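Local coordinates for adenylation domain (Streptomyces sp., PDB 5N9X), which belongs to the AMP-binding (ANL) family of adenylation domains and is modelled here with ATP, a magnesium ion and threonine bound, at residues A[243-246]-A[247-251]; A[456-459]-A[460-464]; A[379-382]-A[383-387]. All coordinates share one frame; numbering follows the deposited sequence.

The three contacts are local turns or caps, set in series along the chain in the order 1, 3, 2. Contact 1 ends helix 239-248, while contact 3 ends helix 379-385; the two lie on opposite sides of the chain's centre, their own centres about 43 Å apart. Contact 2 is the tip of a beta hairpin in the C-terminal family region, about 30 Å from contact 3 and 48 Å from contact 1, centre to centre. None touches another: even contacts 2 and 3 stay about 19 Å apart at their nearest atoms. Contact 3 approaches the nucleotide, the R385 side chain coming within about 5 Å of bound ATP and 6 Å of the magnesium ion.

Contact 1 (A[243-246]-A[247-251]); sequences ARVV and RDRGI
The main chain of 243-246 continues without a break into 247-251 as the last turns of helix 239-248, closed by a Schellman motif. R247 N donates to A243 O, D248 N to R244 O and R249 N to V245 O, the last at 2.7 Å. Beyond D248 the pattern shifts: I251 N reaches back to V246 O at 3.2 Å, in the carbonyl plane, while G250 N bonds R247 O. G250 makes the turn with phi 68°, a positive value that suits glycine.

V246 and I251 are buried at the helix end. V246 sets CG2 3.9 Å from CD1 of I251, the two side chains crossing at about a right angle, and both also touch L204 of strand 202-205. I251 suits the first position beyond the glycine, because its side chain folds back over the helix end it has just left. On another side V245 CG1, anti to the backbone N (chi1 168°), touches the aliphatic CG of R249 at 3.7 Å, leaving that arginine's NH2 to meet D41 in a salt bridge.

R247 and R244 lie side by side, pointing the same way. Their charges have separate partners: R244 pairs with E271, and R247 NH1 forms a salt bridge with D248 OD1, approaching from above the carboxylate plane. V246 O, already bonded to I251 N, has a second donor, a water 2.7 Å away that also donates to I251 O at 2.9 Å.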
ATOM      1  N   ALA A 243     -18.760   3.741   3.532  1.00 26.25           N
ATOM      2  CA  ALA A 243     -19.076   5.141   3.765  1.00 31.01           C
ATOM      3  C   ALA A 243     -19.835   5.333   5.091  1.00 21.41           C
ATOM      4  O   ALA A 243     -19.521   6.230   5.860  1.00 19.64           O
ATOM      5  CB  ALA A 243     -19.879   5.702   2.595  1.00 19.28           C
ATOM      6  N   ARG A 244     -20.805   4.475   5.378  1.00 18.00           N
ATOM      7  CA  ARG A 244     -21.661   4.705   6.530  1.00 20.42           C
ATOM      8  C   ARG A 244     -20.897   4.504   7.837  1.00 22.40           C
ATOM      9  O   ARG A 244     -21.035   5.288   8.776  1.00 23.37           O
ATOM     10  CB  ARG A 244     -22.908   3.821   6.437  1.00 20.75           C
ATOM     11  CG  ARG A 244     -24.067   4.562   5.777  1.00 28.22           C
ATOM     12  CD  ARG A 244     -24.779   3.789   4.656  1.00 28.21           C
ATOM     13  NE  ARG A 244     -25.744   2.805   5.128  1.00 24.37           N
ATOM     14  CZ  ARG A 244     -26.737   2.305   4.394  1.00 29.69           C
ATOM     15  NH1 ARG A 244     -26.933   2.705   3.144  1.00 22.15           N
ATOM     16  NH2 ARG A 244     -27.553   1.406   4.920  1.00 28.77           N
ATOM     17  N   VAL A 245     -20.047   3.491   7.875  1.00 26.45           N
ATOM     18  CA  VAL A 245     -19.163   3.286   9.014  1.00 24.50           C
ATOM     19  C   VAL A 245     -18.213   4.472   9.206  1.00 19.45           C
ATOM     20  O   VAL A 245     -17.962   4.919  10.334  1.00 16.33           O
ATOM     21  CB  VAL A 245     -18.346   1.995   8.845  1.00 31.70           C
ATOM     22  CG1 VAL A 245     -17.217   1.929   9.875  1.00 28.13           C
ATOM     23  CG2 VAL A 245     -19.261   0.785   8.936  1.00 19.03           C
ATOM     24  N   VAL A 246     -17.701   4.996   8.098  1.00 20.47           N
ATOM     25  CA  VAL A 246     -16.759   6.109   8.168  1.00 16.75           C
ATOM     26  C   VAL A 246     -17.373   7.338   8.863  1.00 23.31           C
ATOM     27  O   VAL A 246     -16.724   7.990   9.690  1.00 18.56           O
ATOM     28  CB  VAL A 246     -16.255   6.496   6.770  1.00 23.24           C
ATOM     29  CG1 VAL A 246     -15.667   7.905   6.753  1.00 17.22           C
ATOM     30  CG2 VAL A 246     -15.258   5.451   6.271  1.00 22.09           C
ATOM     31  N   ARG A 247     -18.629   7.644   8.544  1.00 29.34           N
ATOM     32  CA  ARG A 247     -19.343   8.700   9.248  1.00 22.08           C
ATOM     33  C   ARG A 247     -19.613   8.267  10.680  1.00 20.99           C
ATOM     34  O   ARG A 247     -19.168   8.923  11.627  1.00 20.79           O
ATOM     35  CB  ARG A 247     -20.649   9.055   8.531  1.00 25.27           C
ATOM     36  CG  ARG A 247     -21.619   9.889   9.357  1.00 21.87           C
ATOM     37  CD  ARG A 247     -22.928   9.149   9.532  1.00 22.94           C
ATOM     38  NE  ARG A 247     -23.783   9.272   8.357  1.00 26.35           N
ATOM     39  CZ  ARG A 247     -24.597   8.315   7.925  1.00 28.84           C
ATOM     40  NH1 ARG A 247     -24.662   7.155   8.570  1.00 34.23           N
ATOM     41  NH2 ARG A 247     -25.331   8.504   6.839  1.00 33.06           N
ATOM     42  N   ASP A 248     -20.307   7.144  10.833  1.00 18.12           N
ATOM     43  CA  ASP A 248     -20.735   6.687  12.158  1.00 21.80           C
ATOM     44  C   ASP A 248     -19.623   6.392  13.184  1.00 26.85           C
ATOM     45  O   ASP A 248     -19.819   6.642  14.368  1.00 30.91           O
ATOM     46  CB  ASP A 248     -21.649   5.448  12.028  1.00 17.05           C
ATOM     47  CG  ASP A 248     -22.951   5.743  11.272  1.00 24.86           C
ATOM     48  OD1 ASP A 248     -23.506   6.838  11.504  1.00 35.04           O
ATOM     49  OD2 ASP A 248     -23.462   4.889  10.505  1.00 26.46           O
ATOM     50  N   ARG A 249     -18.477   5.860  12.764  1.00 28.35           N
ATOM     51  CA  ARG A 249     -17.400   5.605  13.715  1.00 20.26           C
ATOM     52  C   ARG A 249     -16.505   6.842  13.856  1.00 20.01           C
ATOM     53  O   ARG A 249     -15.500   6.810  14.565  1.00 16.58           O
ATOM     54  CB  ARG A 249     -16.579   4.384  13.292  1.00 24.23           C
ATOM     55  CG  ARG A 249     -17.318   3.065  13.427  1.00 20.40           C
ATOM     56  CD  ARG A 249     -17.834   2.839  14.845  1.00 28.63           C
ATOM     57  NE  ARG A 249     -18.774   1.713  14.901  1.00 41.63           N
ATOM     58  CZ  ARG A 249     -19.395   1.282  16.006  1.00 45.92           C
ATOM     59  NH1 ARG A 249     -19.181   1.869  17.177  1.00 31.05           N
ATOM     60  NH2 ARG A 249     -20.238   0.253  15.941  1.00 43.30           N
ATOM     61  N   GLY A 250     -16.884   7.930  13.176  1.00 26.48           N
ATOM     62  CA  GLY A 250     -16.265   9.243  13.364  1.00 20.01           C
ATOM     63  C   GLY A 250     -14.822   9.382  12.905  1.00 23.49           C
ATOM     64  O   GLY A 250     -14.037  10.118  13.496  1.00 20.72           O
ATOM     65  N   ILE A 251     -14.473   8.664  11.844  1.00 20.68           N
ATOM     66  CA  ILE A 251     -13.110   8.649  11.339  1.00 16.59           C
ATOM     67  C   ILE A 251     -12.582  10.033  10.950  1.00 12.34           C
ATOM     68  O   ILE A 251     -13.252  10.803  10.262  1.00 16.75           O
ATOM     69  CB  ILE A 251     -13.028   7.669  10.155  1.00 20.86           C
ATOM     70  CG1 ILE A 251     -13.094   6.244  10.709  1.00 14.85           C
ATOM     71  CG2 ILE A 251     -11.757   7.866   9.345  1.00 14.24           C
ATOM     72  CD1 ILE A 251     -13.847   5.335   9.853  1.00 27.18           C
TER
HETATM   73  O   HOH W   1     -15.800  10.422   8.888  1.00 20.29           O

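Contact 2 (A[456-459]-A[460-464]); sequences HEFA and PGDSR
F458 and R464 meet face to face at the end of the beta hairpin formed by strands 450-457 and 463-470. The guanidinium lies flat on the ring, planes 16° apart, with R464 CZ 3.7 Å from the ring centroid: a cation-pi stack. NH2 sits over the middle of the ring, 3.4 Å from F458 CE2. A phenyl ring suits this place because its flat face can take the flat cation.

D462 holds the guanidinium in position. R464 grips the D462 carboxylate side-on through NE and NH2, both directed at OD2, with NE to OD2 at 3.0 Å; the bend at chi3 (-89°) turns the cation back over the ring and toward this carboxylate. NH1 bonds S500. H456 lies against the other face of F458, its CD2 over the ring centre. That imidazole is itself pinned at both nitrogens, ND1 by W454 and NE2 by D526.

Behind these side chains lies the backbone ladder. H456 and R464 form an antiparallel hydrogen-bonded pair, nearly straight from H456 N to R464 O at 2.8 Å. E457 and S463 follow as a non-hydrogen-bonded pair, their side chains on the opposite face from H456 and R464, E457 CG 3.6 Å from S463 OG. P460 and G461 both take helical backbone angles as the chain reverses, and proline's restricted phi suits this. Across the neck, D462 O receives F458 N at 2.9 Å and, more weakly, A459 N at 3.3 Å.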
ATOM      1  N   HIS A 456       0.510  -8.335 -25.456  1.00 19.79           N
ATOM      2  CA  HIS A 456       0.287  -9.758 -25.213  1.00 27.70           C
ATOM      3  C   HIS A 456       0.987 -10.617 -26.248  1.00 29.31           C
ATOM      4  O   HIS A 456       0.861 -10.368 -27.446  1.00 32.83           O
ATOM      5  CB  HIS A 456      -1.206 -10.063 -25.213  1.00 21.54           C
ATOM      6  CG  HIS A 456      -1.549 -11.402 -24.658  1.00 23.64           C
ATOM      7  ND1 HIS A 456      -1.615 -11.649 -23.302  1.00 18.92           N
ATOM      8  CD2 HIS A 456      -1.883 -12.558 -25.272  1.00 26.27           C
ATOM      9  CE1 HIS A 456      -1.965 -12.905 -23.106  1.00 18.40           C
ATOM     10  NE2 HIS A 456      -2.135 -13.479 -24.284  1.00 34.99           N
ATOM     11  N   GLU A 457       1.711 -11.633 -25.800  1.00 26.18           N
ATOM     12  CA  GLU A 457       2.323 -12.554 -26.747  1.00 37.58           C
ATOM     13  C   GLU A 457       1.321 -13.635 -27.144  1.00 35.78           C
ATOM     14  O   GLU A 457       1.048 -14.554 -26.380  1.00 29.99           O
ATOM     15  CB  GLU A 457       3.593 -13.176 -26.162  1.00 35.94           C
ATOM     16  CG  GLU A 457       4.727 -13.315 -27.167  1.00 39.80           C
ATOM     17  CD  GLU A 457       5.783 -14.328 -26.731  1.00 55.54           C
ATOM     18  OE1 GLU A 457       5.732 -15.470 -27.244  1.00 56.03           O
ATOM     19  OE2 GLU A 457       6.672 -13.986 -25.910  1.00 47.66           O
ATOM     20  N   PHE A 458       0.742 -13.501 -28.332  1.00 40.99           N
ATOM     21  CA  PHE A 458      -0.236 -14.472 -28.813  1.00 34.89           C
ATOM     22  C   PHE A 458       0.551 -15.707 -29.223  1.00 50.66           C
ATOM     23  O   PHE A 458       0.160 -16.850 -28.975  1.00 47.53           O
ATOM     24  CB  PHE A 458      -1.048 -13.902 -29.981  1.00 33.72           C
ATOM     25  CG  PHE A 458      -2.085 -12.895 -29.567  1.00 30.85           C
ATOM     26  CD1 PHE A 458      -1.741 -11.561 -29.396  1.00 27.28           C
ATOM     27  CD2 PHE A 458      -3.404 -13.282 -29.341  1.00 34.05           C
ATOM     28  CE1 PHE A 458      -2.687 -10.627 -29.002  1.00 26.78           C
ATOM     29  CE2 PHE A 458      -4.359 -12.351 -28.950  1.00 35.05           C
ATOM     30  CZ  PHE A 458      -3.994 -11.019 -28.780  1.00 26.41           C
ATOM     31  N   ALA A 459       1.682 -15.428 -29.853  1.00 49.57           N
ATOM     32  CA  ALA A 459       2.703 -16.400 -30.178  1.00 49.59           C
ATOM     33  C   ALA A 459       4.007 -15.625 -30.158  1.00 54.51           C
ATOM     34  O   ALA A 459       3.982 -14.393 -30.190  1.00 56.81           O
ATOM     35  CB  ALA A 459       2.457 -17.032 -31.545  1.00 46.24           C
ATOM     36  N   PRO A 460       5.150 -16.331 -30.091  1.00 62.71           N
ATOM     37  CA  PRO A 460       6.454 -15.686 -30.319  1.00 59.49           C
ATOM     38  C   PRO A 460       6.488 -14.749 -31.534  1.00 59.73           C
ATOM     39  O   PRO A 460       7.092 -13.671 -31.457  1.00 59.00           O
ATOM     40  CB  PRO A 460       7.386 -16.878 -30.517  1.00 56.56           C
ATOM     41  CG  PRO A 460       6.797 -17.918 -29.619  1.00 64.74           C
ATOM     42  CD  PRO A 460       5.303 -17.749 -29.716  1.00 56.85           C
ATOM     43  N   GLY A 461       5.840 -15.137 -32.628  1.00 51.57           N
ATOM     44  CA  GLY A 461       5.756 -14.272 -33.792  1.00 55.20           C
ATOM     45  C   GLY A 461       4.829 -13.072 -33.633  1.00 47.11           C
ATOM     46  O   GLY A 461       5.141 -11.973 -34.093  1.00 45.33           O
ATOM     47  N   ASP A 462       3.700 -13.285 -32.964  1.00 40.20           N
ATOM     48  CA  ASP A 462       2.625 -12.299 -32.901  1.00 37.37           C
ATOM     49  C   ASP A 462       2.550 -11.615 -31.537  1.00 37.27           C
ATOM     50  O   ASP A 462       2.023 -12.187 -30.582  1.00 44.95           O
ATOM     51  CB  ASP A 462       1.289 -12.982 -33.224  1.00 32.97           C
ATOM     52  CG  ASP A 462       0.150 -11.996 -33.458  1.00 40.00           C
ATOM     53  OD1 ASP A 462       0.414 -10.788 -33.675  1.00 39.43           O
ATOM     54  OD2 ASP A 462      -1.020 -12.452 -33.443  1.00 32.70           O
ATOM     55  N   SER A 463       3.081 -10.400 -31.441  1.00 33.53           N
ATOM     56  CA  SER A 463       2.917  -9.591 -30.233  1.00 32.05           C
ATOM     57  C   SER A 463       2.016  -8.386 -30.499  1.00 34.00           C
ATOM     58  O   SER A 463       2.349  -7.529 -31.322  1.00 27.87           O
ATOM     59  CB  SER A 463       4.276  -9.121 -29.700  1.00 28.27           C
ATOM     60  OG  SER A 463       4.815 -10.047 -28.773  1.00 35.21           O
ATOM     61  N   ARG A 464       0.882  -8.310 -29.801  1.00 34.98           N
ATOM     62  CA  ARG A 464      -0.048  -7.195 -30.016  1.00 29.63           C
ATOM     63  C   ARG A 464      -0.605  -6.548 -28.744  1.00 29.26           C
ATOM     64  O   ARG A 464      -0.738  -7.187 -27.685  1.00 32.99           O
ATOM     65  CB  ARG A 464      -1.231  -7.642 -30.900  1.00 35.14           C
ATOM     66  CG  ARG A 464      -0.874  -8.138 -32.300  1.00 29.75           C
ATOM     67  CD  ARG A 464      -2.115  -8.480 -33.127  1.00 27.00           C
ATOM     68  NE  ARG A 464      -2.517  -9.871 -32.919  1.00 29.87           N
ATOM     69  CZ  ARG A 464      -3.686 -10.254 -32.404  1.00 27.95           C
ATOM     70  NH1 ARG A 464      -4.600  -9.353 -32.053  1.00 21.63           N
ATOM     71  NH2 ARG A 464      -3.946 -11.543 -32.250  1.00 21.41           N
TER

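Contact 3 (A[379-382]-A[383-387]); sequences PELT and AERFT
L381 and R385, one helical turn apart, cross obliquely near the end of helix 379-385. The methyl CD2 of L381 rests over one face of the R385 guanidinium, toward its rim, 4.0 Å from NH1. The arginine chain is extended from CG to NE, which carries the guanidinium away from the backbone to Y375, whose OH bonds NH1. The other leucine methyl, CD1, touches E384 OE2 at 3.6 Å; each methyl thus meets a different polar group.

T382 and F386 make the corresponding pair on another side. With OG1 beside the backbone N (chi1 -60°), T382 holds CG2 on the far side from that nitrogen, 3.8 Å from F386 CD1. T382 O lies at the edge of the phenyl ring, in its plane, and receives F386 N at 3.0 Å as the chain leaves the helix for strand 386-388. Threonine suits the place because its two branches divide the work: OG1 bonds R378 O while CG2 packs on the ring.

The mixed chemistry implies a turn held by backbone hydrogen bonds and lined by methyl contacts, which leaves the arginine's polar end for partners outside it. With the R385 side chain about 5 Å from bound ATP and about 6 Å from the magnesium ion (nearest atoms), the cation would probably add to the positive electrostatic field around the nucleotide.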
ATOM      1  N   PRO A 379      19.362 -11.812  -4.071  1.00 41.89           N
ATOM      2  CA  PRO A 379      20.605 -11.049  -3.920  1.00 37.42           C
ATOM      3  C   PRO A 379      20.979 -10.242  -5.161  1.00 35.69           C
ATOM      4  O   PRO A 379      21.584  -9.177  -5.018  1.00 38.88           O
ATOM      5  CB  PRO A 379      21.638 -12.141  -3.620  1.00 32.69           C
ATOM      6  CG  PRO A 379      21.098 -13.358  -4.332  1.00 35.63           C
ATOM      7  CD  PRO A 379      19.597 -13.260  -4.236  1.00 30.74           C
ATOM      8  N   GLU A 380      20.625 -10.733  -6.346  1.00 31.49           N
ATOM      9  CA  GLU A 380      20.966 -10.045  -7.589  1.00 36.76           C
ATOM     10  C   GLU A 380      20.043  -8.872  -7.869  1.00 32.00           C
ATOM     11  O   GLU A 380      20.489  -7.831  -8.344  1.00 29.51           O
ATOM     12  CB  GLU A 380      20.967 -11.025  -8.784  1.00 41.61           C
ATOM     13  CG  GLU A 380      22.237 -11.884  -8.892  1.00 39.21           C
ATOM     14  CD  GLU A 380      22.296 -12.727 -10.170  1.00 60.63           C
ATOM     15  OE1 GLU A 380      21.389 -12.601 -11.026  1.00 62.00           O
ATOM     16  OE2 GLU A 380      23.256 -13.517 -10.326  1.00 60.96           O
ATOM     17  N   LEU A 381      18.759  -9.036  -7.572  1.00 38.86           N
ATOM     18  CA  LEU A 381      17.832  -7.914  -7.671  1.00 31.07           C
ATOM     19  C   LEU A 381      18.210  -6.795  -6.703  1.00 30.28           C
ATOM     20  O   LEU A 381      18.122  -5.609  -7.040  1.00 31.43           O
ATOM     21  CB  LEU A 381      16.394  -8.359  -7.417  1.00 32.40           C
ATOM     22  CG  LEU A 381      15.464  -7.429  -8.190  1.00 41.17           C
ATOM     23  CD1 LEU A 381      15.625  -7.656  -9.697  1.00 39.35           C
ATOM     24  CD2 LEU A 381      14.014  -7.596  -7.770  1.00 37.79           C
ATOM     25  N   THR A 382      18.654  -7.167  -5.511  1.00 23.63           N
ATOM     26  CA  THR A 382      19.060  -6.161  -4.538  1.00 30.92           C
ATOM     27  C   THR A 382      20.234  -5.372  -5.080  1.00 24.95           C
ATOM     28  O   THR A 382      20.253  -4.146  -5.027  1.00 26.63           O
ATOM     29  CB  THR A 382      19.448  -6.786  -3.204  1.00 23.62           C
ATOM     30  OG1 THR A 382      18.325  -7.505  -2.692  1.00 24.96           O
ATOM     31  CG2 THR A 382      19.856  -5.693  -2.228  1.00 27.07           C
ATOM     32  N   ALA A 383      21.207  -6.106  -5.606  1.00 22.93           N
ATOM     33  CA  ALA A 383      22.374  -5.527  -6.253  1.00 32.59           C
ATOM     34  C   ALA A 383      21.997  -4.465  -7.277  1.00 21.15           C
ATOM     35  O   ALA A 383      22.635  -3.427  -7.341  1.00 25.76           O
ATOM     36  CB  ALA A 383      23.206  -6.631  -6.918  1.00 25.59           C
ATOM     37  N   GLU A 384      20.960  -4.727  -8.069  1.00 22.07           N
ATOM     38  CA  GLU A 384      20.550  -3.816  -9.133  1.00 24.34           C
ATOM     39  C   GLU A 384      19.806  -2.570  -8.681  1.00 31.61           C
ATOM     40  O   GLU A 384      20.036  -1.486  -9.219  1.00 37.31           O
ATOM     41  CB  GLU A 384      19.668  -4.539 -10.146  1.00 24.69           C
ATOM     42  CG  GLU A 384      20.345  -5.626 -10.911  1.00 29.26           C
ATOM     43  CD  GLU A 384      19.340  -6.544 -11.572  1.00 44.34           C
ATOM     44  OE1 GLU A 384      19.710  -7.696 -11.915  1.00 40.63           O
ATOM     45  OE2 GLU A 384      18.166  -6.116 -11.705  1.00 43.44           O
ATOM     46  N   ARG A 385      18.905  -2.726  -7.716  1.00 26.42           N
ATOM     47  CA  ARG A 385      17.969  -1.664  -7.367  1.00 21.77           C
ATOM     48  C   ARG A 385      18.362  -0.847  -6.136  1.00 19.56           C
ATOM     49  O   ARG A 385      17.794   0.212  -5.884  1.00 19.60           O
ATOM     50  CB  ARG A 385      16.577  -2.266  -7.179  1.00 22.92           C
ATOM     51  CG  ARG A 385      15.963  -2.797  -8.450  1.00 24.83           C
ATOM     52  CD  ARG A 385      14.558  -3.245  -8.168  1.00 32.59           C
ATOM     53  NE  ARG A 385      13.857  -3.695  -9.364  1.00 41.23           N
ATOM     54  CZ  ARG A 385      12.612  -4.165  -9.353  1.00 43.99           C
ATOM     55  NH1 ARG A 385      11.935  -4.229  -8.214  1.00 32.75           N
ATOM     56  NH2 ARG A 385      12.031  -4.552 -10.484  1.00 43.45           N
ATOM     57  N   PHE A 386      19.325  -1.350  -5.373  1.00 23.04           N
ATOM     58  CA  PHE A 386      19.897  -0.618  -4.241  1.00 26.73           C
ATOM     59  C   PHE A 386      21.383  -0.426  -4.508  1.00 26.19           C
ATOM     60  O   PHE A 386      22.145  -1.396  -4.404  1.00 28.79           O
ATOM     61  CB  PHE A 386      19.719  -1.380  -2.911  1.00 21.82           C
ATOM     62  CG  PHE A 386      18.289  -1.651  -2.523  1.00 21.67           C
ATOM     63  CD1 PHE A 386      17.601  -2.725  -3.068  1.00 21.91           C
ATOM     64  CD2 PHE A 386      17.646  -0.857  -1.574  1.00 18.55           C
ATOM     65  CE1 PHE A 386      16.287  -2.991  -2.689  1.00 25.25           C
ATOM     66  CE2 PHE A 386      16.344  -1.118  -1.192  1.00 17.91           C
ATOM     67  CZ  PHE A 386      15.660  -2.184  -1.753  1.00 19.06           C
ATOM     68  N   THR A 387      21.796   0.798  -4.842  1.00 24.89           N
ATOM     69  CA  THR A 387      23.181   1.073  -5.239  1.00 28.76           C
ATOM     70  C   THR A 387      23.845   2.151  -4.379  1.00 32.16           C
ATOM     71  O   THR A 387      23.176   3.059  -3.881  1.00 33.84           O
ATOM     72  CB  THR A 387      23.255   1.503  -6.716  1.00 22.97           C
ATOM     73  OG1 THR A 387      22.337   2.586  -6.952  1.00 32.56           O
ATOM     74  CG2 THR A 387      22.863   0.360  -7.588  1.00 21.14           C
TER